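Local coordinates for cell death abnormality protein 2 (PDB 3QWX) that serves as a CRK-family signalling adaptor, required in the nematode for the engulfment of cell corpses and for cell migration, at residues 46-51 and 64-69; 13-18 and 40-45; 53-58 and 102-107; 131-136 and 163-168. All blocks are in the same frame, centred on the assembly; numbering follows the deposited sequence.

Contacts 1 to 3 belong to the SH2 domain, contact 4 to the first SH3 domain. Contacts 1 and 2 lie on neighbouring strands, centres about 9 Å apart, Ser50 N reaching Arg41 O at 2.9 Å. Contact 2 holds a sulfate, probably from the crystallisation liquor, where SH2 domains bind phosphotyrosine, about 4 Å from the Ser50 side chain. Contact 3 lies at the other end of the hairpin of strands 49-54 and 62-69 that contact 1 joins, and Tyr65 OH links the two, meeting Glu55 OE2 at 2.5 Å. The centre of contact 4 is about 16 Å from that of contact 2 (nearest atoms about 5 Å) and about 33 Å from that of contact 3.

Contact 1. Residues 46-51 and 64-69; sequences PGEYSL and HYLIER
Leu66 pushes its CD2 methyl against the root of Glu48, 3.3 Å from CB, so the leucine tip fills the hollow between that CB and the carbonyl of Tyr49. Glu48 folds round this bump. Its chain bends at chi2 (-65°), which turns the carboxylate back over the end of strand 64-69, and OE1 takes the backbone N-H of Arg69 at 3.2 Å from the syn side, somewhat out of the carboxylate plane. Beyond it the two strands form an antiparallel hairpin. Ile67 N bonds to Tyr49 O at 2.8 Å, and Leu51 and Tyr65 exchange a closed pair of bonds; Tyr49 N to Ile67 O is weak. On the face that carries Tyr49, Leu51, Tyr65 and Ile67, the CD1 methyl of Ile67 reaches along the sheet to Leu51 CB at 4.1 Å, with Leu95 of helix 92-98 packed on the isoleucine. The Tyr65 ring presents its CD2 edge to Leu51 O, while its hydroxyl bonds to Glu55. This is the central hairpin of the SH2 sheet. Ahead of strand 49-51, water 1 links Gly47 O to Arg69 NE, the second bond weak. Glu48 OE2 and Glu68 OE1 stand 4.5 Å apart with their carboxylate planes nearly perpendicular, a proximity that would probably raise the proton affinity of both, partly offset at Glu48 by the N-H of Arg69.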
loop_
_atom_site.group_PDB
_atom_site.type_symbol
_atom_site.label_atom_id
_atom_site.label_comp_id
_atom_site.label_asym_id
_atom_site.label_seq_id
_atom_site.Cartn_x
_atom_site.Cartn_y
_atom_site.Cartn_z
ATOM N N PRO A 46 4.850 -2.971 16.811
ATOM C CA PRO A 46 4.159 -1.694 16.998
ATOM C C PRO A 46 4.909 -0.541 16.334
ATOM O O PRO A 46 6.128 -0.427 16.491
ATOM C CB PRO A 46 4.170 -1.515 18.519
ATOM C CG PRO A 46 4.204 -2.896 19.055
ATOM C CD PRO A 46 5.027 -3.698 18.081
ATOM N N GLY A 47 4.180 0.291 15.597
ATOM C CA GLY A 47 4.736 1.495 15.008
ATOM C C GLY A 47 5.784 1.295 13.934
ATOM O O GLY A 47 6.485 2.242 13.571
ATOM N N GLU A 48 5.922 0.071 13.431
ATOM C CA GLU A 48 6.816 -0.165 12.303
ATOM C C GLU A 48 6.016 -0.473 11.032
ATOM O O GLU A 48 4.836 -0.830 11.091
ATOM C CB GLU A 48 7.808 -1.297 12.596
ATOM C CG GLU A 48 8.547 -1.204 13.941
ATOM C CD GLU A 48 9.483 -0.003 14.057
ATOM O OE1 GLU A 48 9.184 1.076 13.488
ATOM O OE2 GLU A 48 10.517 -0.140 14.738
ATOM N N TYR A 49 6.661 -0.299 9.884
ATOM C CA TYR A 49 6.084 -0.711 8.618
ATOM C C TYR A 49 6.883 -1.874 8.082
ATOM O O TYR A 49 8.023 -2.092 8.468
ATOM C CB TYR A 49 6.085 0.429 7.594
ATOM C CG TYR A 49 5.143 1.562 7.917
ATOM C CD1 TYR A 49 3.767 1.353 7.991
ATOM C CD2 TYR A 49 5.618 2.850 8.120
ATOM C CE1 TYR A 49 2.903 2.389 8.275
ATOM C CE2 TYR A 49 4.760 3.892 8.406
ATOM C CZ TYR A 49 3.403 3.659 8.488
ATOM O OH TYR A 49 2.549 4.703 8.764
ATOM N N SER A 50 6.269 -2.619 7.179
ATOM C CA SER A 50 6.943 -3.687 6.479
ATOM C C SER A 50 6.815 -3.425 4.998
ATOM O O SER A 50 5.751 -3.048 4.522
ATOM C CB SER A 50 6.309 -5.041 6.805
ATOM O OG SER A 50 6.795 -5.545 8.029
ATOM N N LEU A 51 7.917 -3.624 4.288
ATOM C CA LEU A 51 7.953 -3.577 2.845
ATOM C C LEU A 51 8.037 -5.022 2.370
ATOM O O LEU A 51 8.967 -5.736 2.738
ATOM C CB LEU A 51 9.197 -2.799 2.392
ATOM C CG LEU A 51 9.510 -2.689 0.904
ATOM C CD1 LEU A 51 8.456 -1.868 0.157
ATOM C CD2 LEU A 51 10.887 -2.078 0.721
ATOM N N HIS A 64 10.465 -9.774 2.888
ATOM C CA HIS A 64 9.877 -8.755 3.745
ATOM C C HIS A 64 10.972 -7.971 4.471
ATOM O O HIS A 64 11.962 -8.549 4.919
ATOM C CB HIS A 64 8.976 -9.418 4.788
ATOM C CG HIS A 64 7.900 -10.278 4.202
ATOM N ND1 HIS A 64 8.118 -11.584 3.818
ATOM C CD2 HIS A 64 6.597 -10.020 3.942
ATOM C CE1 HIS A 64 6.993 -12.095 3.347
ATOM N NE2 HIS A 64 6.056 -11.168 3.416
ATOM N N TYR A 65 10.772 -6.663 4.605
ATOM C CA TYR A 65 11.737 -5.785 5.262
ATOM C C TYR A 65 11.089 -4.911 6.309
ATOM O O TYR A 65 10.106 -4.227 6.043
ATOM C CB TYR A 65 12.433 -4.888 4.237
ATOM C CG TYR A 65 13.118 -5.704 3.191
ATOM C CD1 TYR A 65 14.429 -6.132 3.371
ATOM C CD2 TYR A 65 12.445 -6.090 2.045
ATOM C CE1 TYR A 65 15.054 -6.903 2.431
ATOM C CE2 TYR A 65 13.051 -6.859 1.101
ATOM C CZ TYR A 65 14.362 -7.263 1.294
ATOM O OH TYR A 65 14.968 -8.040 0.348
ATOM N N LEU A 66 11.660 -4.928 7.503
ATOM C CA LEU A 66 11.171 -4.089 8.575
ATOM C C LEU A 66 11.711 -2.677 8.348
ATOM O O LEU A 66 12.917 -2.479 8.215
ATOM C CB LEU A 66 11.661 -4.629 9.916
ATOM C CG LEU A 66 10.905 -4.276 11.194
ATOM C CD1 LEU A 66 11.863 -4.290 12.387
ATOM C CD2 LEU A 66 10.216 -2.942 11.080
ATOM N N ILE A 67 10.812 -1.705 8.286
ATOM C CA ILE A 67 11.213 -0.310 8.169
ATOM C C ILE A 67 11.082 0.284 9.568
ATOM O O ILE A 67 9.975 0.536 10.056
ATOM C CB ILE A 67 10.338 0.451 7.151
ATOM C CG1 ILE A 67 10.495 -0.149 5.745
ATOM C CG2 ILE A 67 10.642 1.970 7.171
ATOM C CD1 ILE A 67 9.660 0.540 4.693
ATOM N N GLU A 68 12.221 0.472 10.224
ATOM C CA GLU A 68 12.227 0.922 11.610
ATOM C C GLU A 68 12.318 2.431 11.709
ATOM O O GLU A 68 13.055 3.076 10.964
ATOM C CB GLU A 68 13.389 0.293 12.367
ATOM C CG GLU A 68 13.486 -1.195 12.165
ATOM C CD GLU A 68 14.647 -1.796 12.907
ATOM O OE1 GLU A 68 14.642 -1.737 14.153
ATOM O OE2 GLU A 68 15.555 -2.334 12.243
ATOM N N ARG A 69 11.549 2.993 12.627
ATOM C CA ARG A 69 11.598 4.424 12.876
ATOM C C ARG A 69 12.640 4.715 13.946
ATOM O O ARG A 69 12.708 4.027 14.985
ATOM C CB ARG A 69 10.232 4.943 13.319
ATOM C CG ARG A 69 10.261 6.417 13.670
ATOM C CD ARG A 69 8.891 7.028 13.630
ATOM N NE ARG A 69 7.976 6.361 14.546
ATOM C CZ ARG A 69 6.863 6.921 15.005
ATOM N NH1 ARG A 69 6.552 8.163 14.641
ATOM N NH2 ARG A 69 6.070 6.244 15.828
HETATM O O HOH W 1 7.857 3.315 15.822
HETATM O O HOH W 2 8.687 2.595 11.066
#

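Contact 2. Residues 13-18 and 40-45; sequences SFYFPG and MRDSSR. With SO4 (sulfate ion), chain B.
Tyr15 lies alongside strand 37-42 and hydrogen-bonds through OH to Asp42 OD1, within the beta-alpha-beta unit that opens the SH2 fold: strand 15-16, helix 21-29, strand 37-42. The modelled 2.4 Å from Tyr15 OH to Asp42 OD1 is doubtfully short. With CG anti to the backbone N (chi1 166°), the ring runs forward past Arg41, its CE1 edge 3.7 Å from Arg41 C. The carboxylate stands steeply to the ring, planes 79° apart, and OD1 sits in the ring plane at its edge. The CD of Pro17 covers one ring face near the rim, and the ring of Tyr49 meets Tyr15 edge-to-face. Behind these side chains the backbones run parallel: Met40 N bonds to Phe14 O in a nearly straight line, and Phe16 N returns to Met40 O, which also lies at the edge of the Phe16 ring.

Arg41 leaves the strand on the same side as Phe16. Its CG is wedged between the backbone N and the carbonyl carbon (chi1 59°), from where the extended chain carries the guanidinium to the sulfate, with NE held by Thr52. NH1 and NH2 address separate oxygens edge-on, O1 at 2.9 Å and O3 at 3.1 Å. Ser43, Ser44 and Arg21 complete the ring of donors. In SH2 domains the arginine at this place on the second strand, 37-42, receives phosphotyrosine, so the ion, probably from the crystallisation liquor, is consistent with a phosphate mimic. Ser43 OG also forms an ST turn, accepting Arg45 N at 3.0 Å while donating to O4 of the sulfate at 2.7 Å.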
loop_
_atom_site.group_PDB
_atom_site.type_symbol
_atom_site.label_atom_id
_atom_site.label_comp_id
_atom_site.label_asym_id
_atom_site.label_seq_id
_atom_site.Cartn_x
_atom_site.Cartn_y
_atom_site.Cartn_z
ATOM N N SER A 13 -0.639 5.377 -0.875
ATOM C CA SER A 13 -1.499 4.741 -1.871
ATOM C C SER A 13 -1.044 3.320 -2.239
ATOM O O SER A 13 -1.771 2.592 -2.915
ATOM C CB SER A 13 -1.608 5.605 -3.126
ATOM O OG SER A 13 -2.091 6.902 -2.807
ATOM N N PHE A 14 0.158 2.920 -1.828
ATOM C CA PHE A 14 0.498 1.492 -1.920
ATOM C C PHE A 14 0.729 0.831 -0.557
ATOM O O PHE A 14 1.467 -0.155 -0.431
ATOM C CB PHE A 14 1.590 1.180 -2.946
ATOM C CG PHE A 14 2.770 2.109 -2.920
ATOM C CD1 PHE A 14 3.762 1.968 -1.965
ATOM C CD2 PHE A 14 2.919 3.080 -3.903
ATOM C CE1 PHE A 14 4.882 2.810 -1.969
ATOM C CE2 PHE A 14 4.032 3.922 -3.919
ATOM C CZ PHE A 14 5.007 3.789 -2.945
ATOM N N TYR A 15 0.046 1.387 0.444
ATOM C CA TYR A 15 0.104 0.934 1.829
ATOM C C TYR A 15 -1.197 0.185 2.162
ATOM O O TYR A 15 -2.288 0.666 1.855
ATOM C CB TYR A 15 0.314 2.151 2.740
ATOM C CG TYR A 15 0.078 1.917 4.213
ATOM C CD1 TYR A 15 0.772 0.945 4.906
ATOM C CD2 TYR A 15 -0.831 2.695 4.913
ATOM C CE1 TYR A 15 0.551 0.736 6.256
ATOM C CE2 TYR A 15 -1.055 2.503 6.260
ATOM C CZ TYR A 15 -0.363 1.523 6.929
ATOM O OH TYR A 15 -0.594 1.332 8.274
ATOM N N PHE A 16 -1.073 -1.003 2.753
ATOM C CA PHE A 16 -2.219 -1.873 2.984
ATOM C C PHE A 16 -2.376 -2.182 4.478
ATOM O O PHE A 16 -1.944 -3.227 4.960
ATOM C CB PHE A 16 -2.099 -3.161 2.161
ATOM C CG PHE A 16 -2.129 -2.934 0.667
ATOM C CD1 PHE A 16 -0.976 -2.559 -0.023
ATOM C CD2 PHE A 16 -3.305 -3.089 -0.043
ATOM C CE1 PHE A 16 -1.008 -2.336 -1.400
ATOM C CE2 PHE A 16 -3.341 -2.884 -1.413
ATOM C CZ PHE A 16 -2.187 -2.502 -2.098
ATOM N N PRO A 17 -3.010 -1.256 5.211
ATOM C CA PRO A 17 -3.187 -1.314 6.668
ATOM C C PRO A 17 -3.852 -2.610 7.164
ATOM O O PRO A 17 -3.514 -3.086 8.248
ATOM C CB PRO A 17 -4.082 -0.106 6.967
ATOM C CG PRO A 17 -3.992 0.776 5.769
ATOM C CD PRO A 17 -3.715 -0.114 4.602
ATOM N N GLY A 18 -4.764 -3.186 6.392
ATOM C CA GLY A 18 -5.428 -4.405 6.838
ATOM C C GLY A 18 -4.674 -5.713 6.632
ATOM O O GLY A 18 -5.018 -6.743 7.221
ATOM N N MET A 40 3.553 -1.829 0.806
ATOM C CA MET A 40 3.813 -1.570 2.206
ATOM C C MET A 40 2.599 -1.952 3.033
ATOM O O MET A 40 1.484 -2.000 2.527
ATOM C CB MET A 40 4.178 -0.105 2.433
ATOM C CG MET A 40 5.650 0.184 2.118
ATOM S SD MET A 40 5.995 1.912 2.395
ATOM C CE MET A 40 5.817 2.037 4.173
ATOM N N ARG A 41 2.843 -2.245 4.300
ATOM C CA ARG A 41 1.803 -2.713 5.207
ATOM C C ARG A 41 2.299 -2.504 6.623
ATOM O O ARG A 41 3.434 -2.071 6.830
ATOM C CB ARG A 41 1.520 -4.200 4.986
ATOM C CG ARG A 41 2.731 -5.076 5.198
ATOM C CD ARG A 41 2.463 -6.547 4.930
ATOM N NE ARG A 41 3.717 -7.296 5.025
ATOM C CZ ARG A 41 4.284 -7.658 6.173
ATOM N NH1 ARG A 41 3.700 -7.350 7.317
ATOM N NH2 ARG A 41 5.436 -8.318 6.182
ATOM N N ASP A 42 1.466 -2.835 7.602
ATOM C CA ASP A 42 1.911 -2.790 8.990
ATOM C C ASP A 42 2.791 -3.983 9.364
ATOM O O ASP A 42 2.550 -5.112 8.936
ATOM C CB ASP A 42 0.704 -2.676 9.925
ATOM C CG ASP A 42 -0.083 -1.413 9.673
ATOM O OD1 ASP A 42 0.549 -0.342 9.620
ATOM O OD2 ASP A 42 -1.313 -1.485 9.495
ATOM N N SER A 43 3.821 -3.724 10.159
ATOM C CA SER A 43 4.610 -4.797 10.744
ATOM C C SER A 43 3.892 -5.427 11.946
ATOM O O SER A 43 2.978 -4.836 12.512
ATOM C CB SER A 43 5.974 -4.254 11.186
ATOM O OG SER A 43 6.716 -5.228 11.882
ATOM N N SER A 44 4.324 -6.619 12.340
ATOM C CA SER A 44 3.853 -7.222 13.585
ATOM C C SER A 44 4.388 -6.415 14.775
ATOM O O SER A 44 3.887 -6.521 15.898
ATOM C CB SER A 44 4.282 -8.692 13.685
ATOM O OG SER A 44 5.694 -8.838 13.740
ATOM N N ARG A 45 5.407 -5.603 14.512
ATOM C CA ARG A 45 5.976 -4.726 15.528
ATOM C C ARG A 45 5.223 -3.397 15.592
ATOM O O ARG A 45 4.972 -2.765 14.559
ATOM C CB ARG A 45 7.463 -4.486 15.252
ATOM C CG ARG A 45 8.359 -5.524 15.863
ATOM C CD ARG A 45 8.979 -6.444 14.832
ATOM N NE ARG A 45 10.428 -6.258 14.732
ATOM C CZ ARG A 45 11.302 -6.587 15.683
ATOM N NH1 ARG A 45 10.882 -7.115 16.831
ATOM N NH2 ARG A 45 12.604 -6.385 15.491
HETATM S S SO4 B . 6.094 -8.729 10.115
HETATM O O1 SO4 B . 4.751 -8.193 9.909
HETATM O O2 SO4 B . 5.998 -9.950 10.909
HETATM O O3 SO4 B . 6.745 -9.047 8.846
HETATM O O4 SO4 B . 6.899 -7.728 10.801
HETATM O O HOH W 3 -1.050 -4.264 7.360
#

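Contact 3. Residues 53-58 and 102-107; sequences VREADE and RVLTEA
Glu55 drives a straight side chain into the loop at 104-107 and collects three backbone N-H groups on a single oxygen. Its CG lies anti to the carbonyl carbon (chi1 -67°) and the chain stays extended through chi2 (-166°), which is what gives it the length to carry OE1 into the concave side of the loop. There OE1 accepts from Thr105 N at 3.0 Å, Glu106 N at 2.8 Å and Ala107 N at 2.9 Å. Thr105 uses the syn lone pair and Ala107 the anti one, while Glu106 comes from the anti side but well out of the carboxylate plane. The loop is itself drawn together by a bond from Leu104 N to Ala107 O. The other oxygen, OE2, is engaged by Tyr65, whose hydroxyl also bonds to Thr105 OG1. With both oxygens gripped, the carboxylate can hardly rotate, and the cluster of N-H groups would probably stabilise its negative charge.

The aliphatic part of the glutamate rests against Ala107, CB to CB 4.0 Å. Glu106 bends at chi2, and its CB leans on Glu55 O and CB while the carboxylate leads away. Deeper in, Leu104 crosses Val53 at about a right angle, its CD1 on Val53 CG2 at 3.8 Å, and the leucine is backed by Phe99 and Leu109. On the other side of the strand end, Arg54 curls back to donate through NE to Ala56 O. Taken together, this is a buried carboxylate that accepts three successive backbone N-H groups of the 104-107 loop, tying the end of strand 49-54, in the middle of the SH2 sheet, to the segment between helix 92-98 and strand 111-112.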
loop_
_atom_site.group_PDB
_atom_site.type_symbol
_atom_site.label_atom_id
_atom_site.label_comp_id
_atom_site.label_asym_id
_atom_site.label_seq_id
_atom_site.Cartn_x
_atom_site.Cartn_y
_atom_site.Cartn_z
ATOM N N VAL A 53 8.181 -7.522 -1.060
ATOM C CA VAL A 53 8.629 -7.432 -2.452
ATOM C C VAL A 53 8.783 -8.813 -3.112
ATOM O O VAL A 53 9.313 -9.742 -2.513
ATOM C CB VAL A 53 10.002 -6.698 -2.566
ATOM C CG1 VAL A 53 10.254 -6.225 -3.992
ATOM C CG2 VAL A 53 10.075 -5.524 -1.617
ATOM N N ARG A 54 8.317 -8.935 -4.350
ATOM C CA ARG A 54 8.606 -10.112 -5.174
ATOM C C ARG A 54 9.973 -9.876 -5.811
ATOM O O ARG A 54 10.135 -8.962 -6.626
ATOM C CB ARG A 54 7.543 -10.255 -6.265
ATOM C CG ARG A 54 7.791 -11.366 -7.280
ATOM C CD ARG A 54 7.799 -12.751 -6.656
ATOM N NE ARG A 54 7.751 -13.784 -7.692
ATOM C CZ ARG A 54 6.620 -14.266 -8.213
ATOM N NH1 ARG A 54 5.448 -13.815 -7.779
ATOM N NH2 ARG A 54 6.654 -15.205 -9.157
ATOM N N GLU A 55 10.959 -10.673 -5.414
ATOM C CA GLU A 55 12.347 -10.422 -5.813
ATOM C C GLU A 55 12.926 -11.532 -6.679
ATOM O O GLU A 55 13.993 -11.379 -7.274
ATOM C CB GLU A 55 13.227 -10.185 -4.577
ATOM C CG GLU A 55 12.868 -8.890 -3.846
ATOM C CD GLU A 55 13.910 -8.454 -2.852
ATOM O OE1 GLU A 55 15.087 -8.266 -3.241
ATOM O OE2 GLU A 55 13.550 -8.287 -1.676
ATOM N N ALA A 56 12.221 -12.650 -6.753
ATOM C CA ALA A 56 12.677 -13.772 -7.565
ATOM C C ALA A 56 11.487 -14.613 -8.007
ATOM O O ALA A 56 10.423 -14.558 -7.402
ATOM C CB ALA A 56 13.680 -14.621 -6.781
ATOM N N ASP A 57 11.673 -15.396 -9.060
ATOM C CA ASP A 57 10.633 -16.313 -9.501
ATOM C C ASP A 57 10.715 -17.641 -8.747
ATOM O O ASP A 57 9.708 -18.134 -8.236
ATOM C CB ASP A 57 10.683 -16.500 -11.018
ATOM C CG ASP A 57 9.989 -15.364 -11.763
ATOM O OD1 ASP A 57 9.169 -14.652 -11.134
ATOM O OD2 ASP A 57 10.256 -15.180 -12.971
ATOM N N GLU A 58 11.921 -18.193 -8.657
ATOM C CA GLU A 58 12.173 -19.413 -7.892
ATOM C C GLU A 58 12.547 -19.010 -6.476
ATOM O O GLU A 58 13.554 -18.314 -6.288
ATOM C CB GLU A 58 13.355 -20.182 -8.498
ATOM C CG GLU A 58 13.483 -20.061 -10.011
ATOM C CD GLU A 58 14.831 -20.539 -10.530
ATOM O OE1 GLU A 58 15.604 -21.119 -9.736
ATOM O OE2 GLU A 58 15.118 -20.329 -11.731
ATOM N N ARG A 102 18.812 0.477 -6.591
ATOM C CA ARG A 102 19.711 -0.337 -5.782
ATOM C C ARG A 102 18.844 -1.510 -5.323
ATOM O O ARG A 102 17.647 -1.331 -5.076
ATOM C CB ARG A 102 20.202 0.476 -4.572
ATOM C CG ARG A 102 21.688 0.374 -4.237
ATOM C CD ARG A 102 22.567 1.269 -5.126
ATOM N NE ARG A 102 22.635 0.808 -6.515
ATOM C CZ ARG A 102 23.749 0.420 -7.143
ATOM N NH1 ARG A 102 23.686 0.032 -8.404
ATOM N NH2 ARG A 102 24.923 0.422 -6.521
ATOM N N VAL A 103 19.412 -2.710 -5.222
ATOM C CA VAL A 103 18.596 -3.856 -4.801
ATOM C C VAL A 103 18.454 -3.947 -3.292
ATOM O O VAL A 103 19.309 -3.473 -2.538
ATOM C CB VAL A 103 19.145 -5.216 -5.302
ATOM C CG1 VAL A 103 19.137 -5.262 -6.829
ATOM C CG2 VAL A 103 20.536 -5.473 -4.718
ATOM N N LEU A 104 17.359 -4.568 -2.864
ATOM C CA LEU A 104 17.182 -4.903 -1.466
ATOM C C LEU A 104 17.977 -6.171 -1.206
ATOM O O LEU A 104 19.007 -6.144 -0.540
ATOM C CB LEU A 104 15.696 -5.085 -1.148
ATOM C CG LEU A 104 14.954 -3.750 -1.239
ATOM C CD1 LEU A 104 13.521 -3.893 -1.761
ATOM C CD2 LEU A 104 14.993 -3.067 0.120
ATOM N N THR A 105 17.509 -7.276 -1.765
ATOM C CA THR A 105 18.194 -8.556 -1.617
ATOM C C THR A 105 18.574 -9.064 -2.996
ATOM O O THR A 105 19.760 -9.190 -3.325
ATOM C CB THR A 105 17.307 -9.590 -0.867
ATOM O OG1 THR A 105 17.271 -9.249 0.522
ATOM C CG2 THR A 105 17.875 -10.995 -1.015
ATOM N N GLU A 106 17.564 -9.322 -3.818
ATOM C CA GLU A 106 17.794 -9.759 -5.186
ATOM C C GLU A 106 17.244 -8.792 -6.230
ATOM O O GLU A 106 17.649 -8.849 -7.385
ATOM C CB GLU A 106 17.216 -11.157 -5.420
ATOM C CG GLU A 106 17.902 -12.269 -4.627
ATOM C CD GLU A 106 19.351 -12.475 -5.037
ATOM O OE1 GLU A 106 19.687 -12.194 -6.202
ATOM O OE2 GLU A 106 20.157 -12.920 -4.192
ATOM N N ALA A 107 16.323 -7.910 -5.837
ATOM C CA ALA A 107 15.699 -7.005 -6.810
ATOM C C ALA A 107 15.427 -5.591 -6.285
ATOM O O ALA A 107 15.427 -5.344 -5.084
ATOM C CB ALA A 107 14.413 -7.620 -7.368
#

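Contact 4. Residues 131-136 and 163-168; sequences RETDLP and TGLVPA
Val166 holds CG1 anti to its carbonyl carbon (chi1 -58°), which places that methyl over Leu135 O and against Leu135 CB, 3.9 Å from the latter. Leu135 for its part meets the strand through CB; its chi1 of 176° only sets where CG goes. Gly164 lies flat under the loop, its CA 3.5 Å from Thr133 O and 3.7 Å from Leu135 CB, with no side chain between the backbones.

Two backbone bonds pin the 131-136 loop to the strand round Leu165. Leu165 N donates to Thr133 O at 3.0 Å, in the carbonyl plane and on a lone pair, while Leu135 N donates to Leu165 O at 2.9 Å from a position tilted off that carbonyl's plane. Between them, Asp134 CA makes a CA-H...O contact with the same Leu165 O. The side chain of Asp134 lies obliquely across that of Leu165, with Asp134 OD1 3.9 Å from Leu165 CB.

Asp134 also fastens its own turn, a type I turn from Arg131 to Asp134. Its OD2 takes Arg131 N at 2.8 Å from above the carboxylate plane and also receives Glu130 N, so one carboxylate oxygen holds two successive N-H groups of the loop. In SH3 domains this long excursion between the first two strands is the RT loop. Here it joins 119-123 to 142-147 and is bridged at Leu165 to strand 163-167, within this chain an outermost strand of the five-stranded SH3 sheet, whose other side is hydrogen-bonded to strand 153-157.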
loop_
_atom_site.group_PDB
_atom_site.type_symbol
_atom_site.label_atom_id
_atom_site.label_comp_id
_atom_site.label_asym_id
_atom_site.label_seq_id
_atom_site.Cartn_x
_atom_site.Cartn_y
_atom_site.Cartn_z
ATOM N N ARG A 131 -15.586 6.196 9.570
ATOM C CA ARG A 131 -14.339 5.813 10.238
ATOM C C ARG A 131 -13.144 6.153 9.361
ATOM O O ARG A 131 -13.299 6.456 8.178
ATOM C CB ARG A 131 -14.318 4.309 10.557
ATOM C CG ARG A 131 -15.503 3.817 11.375
ATOM C CD ARG A 131 -15.565 2.290 11.436
ATOM N NE ARG A 131 -16.745 1.834 12.169
ATOM C CZ ARG A 131 -16.998 0.560 12.458
ATOM N NH1 ARG A 131 -16.148 -0.380 12.078
ATOM N NH2 ARG A 131 -18.090 0.225 13.135
ATOM N N GLU A 132 -11.951 6.074 9.938
ATOM C CA GLU A 132 -10.700 6.337 9.218
ATOM C C GLU A 132 -10.391 5.262 8.160
ATOM O O GLU A 132 -9.535 5.444 7.291
ATOM C CB GLU A 132 -9.541 6.435 10.219
ATOM C CG GLU A 132 -9.365 5.197 11.122
ATOM C CD GLU A 132 -10.611 4.856 11.950
ATOM O OE1 GLU A 132 -11.067 5.717 12.742
ATOM O OE2 GLU A 132 -11.132 3.723 11.807
ATOM N N THR A 133 -11.100 4.140 8.253
ATOM C CA THR A 133 -10.929 3.017 7.348
ATOM C C THR A 133 -11.779 3.204 6.087
ATOM O O THR A 133 -11.675 2.429 5.134
ATOM C CB THR A 133 -11.355 1.710 8.042
ATOM O OG1 THR A 133 -12.741 1.795 8.418
ATOM C CG2 THR A 133 -10.513 1.476 9.283
ATOM N N ASP A 134 -12.615 4.239 6.096
ATOM C CA ASP A 134 -13.562 4.480 5.013
ATOM C C ASP A 134 -12.962 5.366 3.932
ATOM O O ASP A 134 -12.056 6.138 4.197
ATOM C CB ASP A 134 -14.835 5.135 5.552
ATOM C CG ASP A 134 -15.576 4.251 6.546
ATOM O OD1 ASP A 134 -15.304 3.028 6.581
ATOM O OD2 ASP A 134 -16.424 4.787 7.289
ATOM N N LEU A 135 -13.482 5.252 2.717
ATOM C CA LEU A 135 -13.033 6.079 1.608
ATOM C C LEU A 135 -14.122 7.094 1.268
ATOM O O LEU A 135 -15.148 6.726 0.690
ATOM C CB LEU A 135 -12.723 5.201 0.388
ATOM C CG LEU A 135 -12.335 5.922 -0.906
ATOM C CD1 LEU A 135 -11.002 6.681 -0.743
ATOM C CD2 LEU A 135 -12.276 4.968 -2.082
ATOM N N PRO A 136 -13.919 8.368 1.654
ATOM C CA PRO A 136 -14.919 9.396 1.331
ATOM C C PRO A 136 -14.972 9.592 -0.171
ATOM O O PRO A 136 -13.960 9.421 -0.845
ATOM C CB PRO A 136 -14.359 10.660 1.993
ATOM C CG PRO A 136 -13.336 10.173 2.990
ATOM C CD PRO A 136 -12.769 8.925 2.386
ATOM N N THR A 163 -7.409 3.920 -1.086
ATOM C CA THR A 163 -8.272 2.761 -0.883
ATOM C C THR A 163 -9.001 2.831 0.462
ATOM O O THR A 163 -8.477 3.354 1.436
ATOM C CB THR A 163 -7.462 1.444 -0.946
ATOM O OG1 THR A 163 -7.038 1.198 -2.298
ATOM C CG2 THR A 163 -8.309 0.283 -0.490
ATOM N N GLY A 164 -10.212 2.285 0.520
ATOM C CA GLY A 164 -10.955 2.261 1.760
ATOM C C GLY A 164 -12.342 1.689 1.536
ATOM O O GLY A 164 -12.725 1.415 0.411
ATOM N N LEU A 165 -13.100 1.549 2.612
ATOM C CA LEU A 165 -14.413 0.931 2.557
ATOM C C LEU A 165 -15.493 1.949 2.198
ATOM O O LEU A 165 -15.435 3.110 2.600
ATOM C CB LEU A 165 -14.759 0.289 3.904
ATOM C CG LEU A 165 -13.945 -0.914 4.372
ATOM C CD1 LEU A 165 -14.363 -1.315 5.779
ATOM C CD2 LEU A 165 -14.142 -2.057 3.421
ATOM N N VAL A 166 -16.488 1.484 1.455
ATOM C CA VAL A 166 -17.591 2.318 1.011
ATOM C C VAL A 166 -18.893 1.530 1.181
ATOM O O VAL A 166 -18.898 0.295 1.086
ATOM C CB VAL A 166 -17.411 2.756 -0.469
ATOM C CG1 VAL A 166 -16.103 3.515 -0.660
ATOM C CG2 VAL A 166 -17.468 1.535 -1.410
ATOM N N PRO A 167 -20.002 2.234 1.447
ATOM C CA PRO A 167 -21.281 1.530 1.589
ATOM C C PRO A 167 -21.782 1.058 0.233
ATOM O O PRO A 167 -21.783 1.842 -0.719
ATOM C CB PRO A 167 -22.229 2.604 2.153
ATOM C CG PRO A 167 -21.374 3.744 2.573
ATOM C CD PRO A 167 -20.127 3.677 1.722
ATOM N N ALA A 168 -22.213 -0.197 0.146
ATOM C CA ALA A 168 -22.701 -0.750 -1.117
ATOM C C ALA A 168 -23.927 -0.007 -1.652
ATOM O O ALA A 168 -24.119 0.096 -2.874
ATOM C CB ALA A 168 -22.991 -2.236 -0.969
#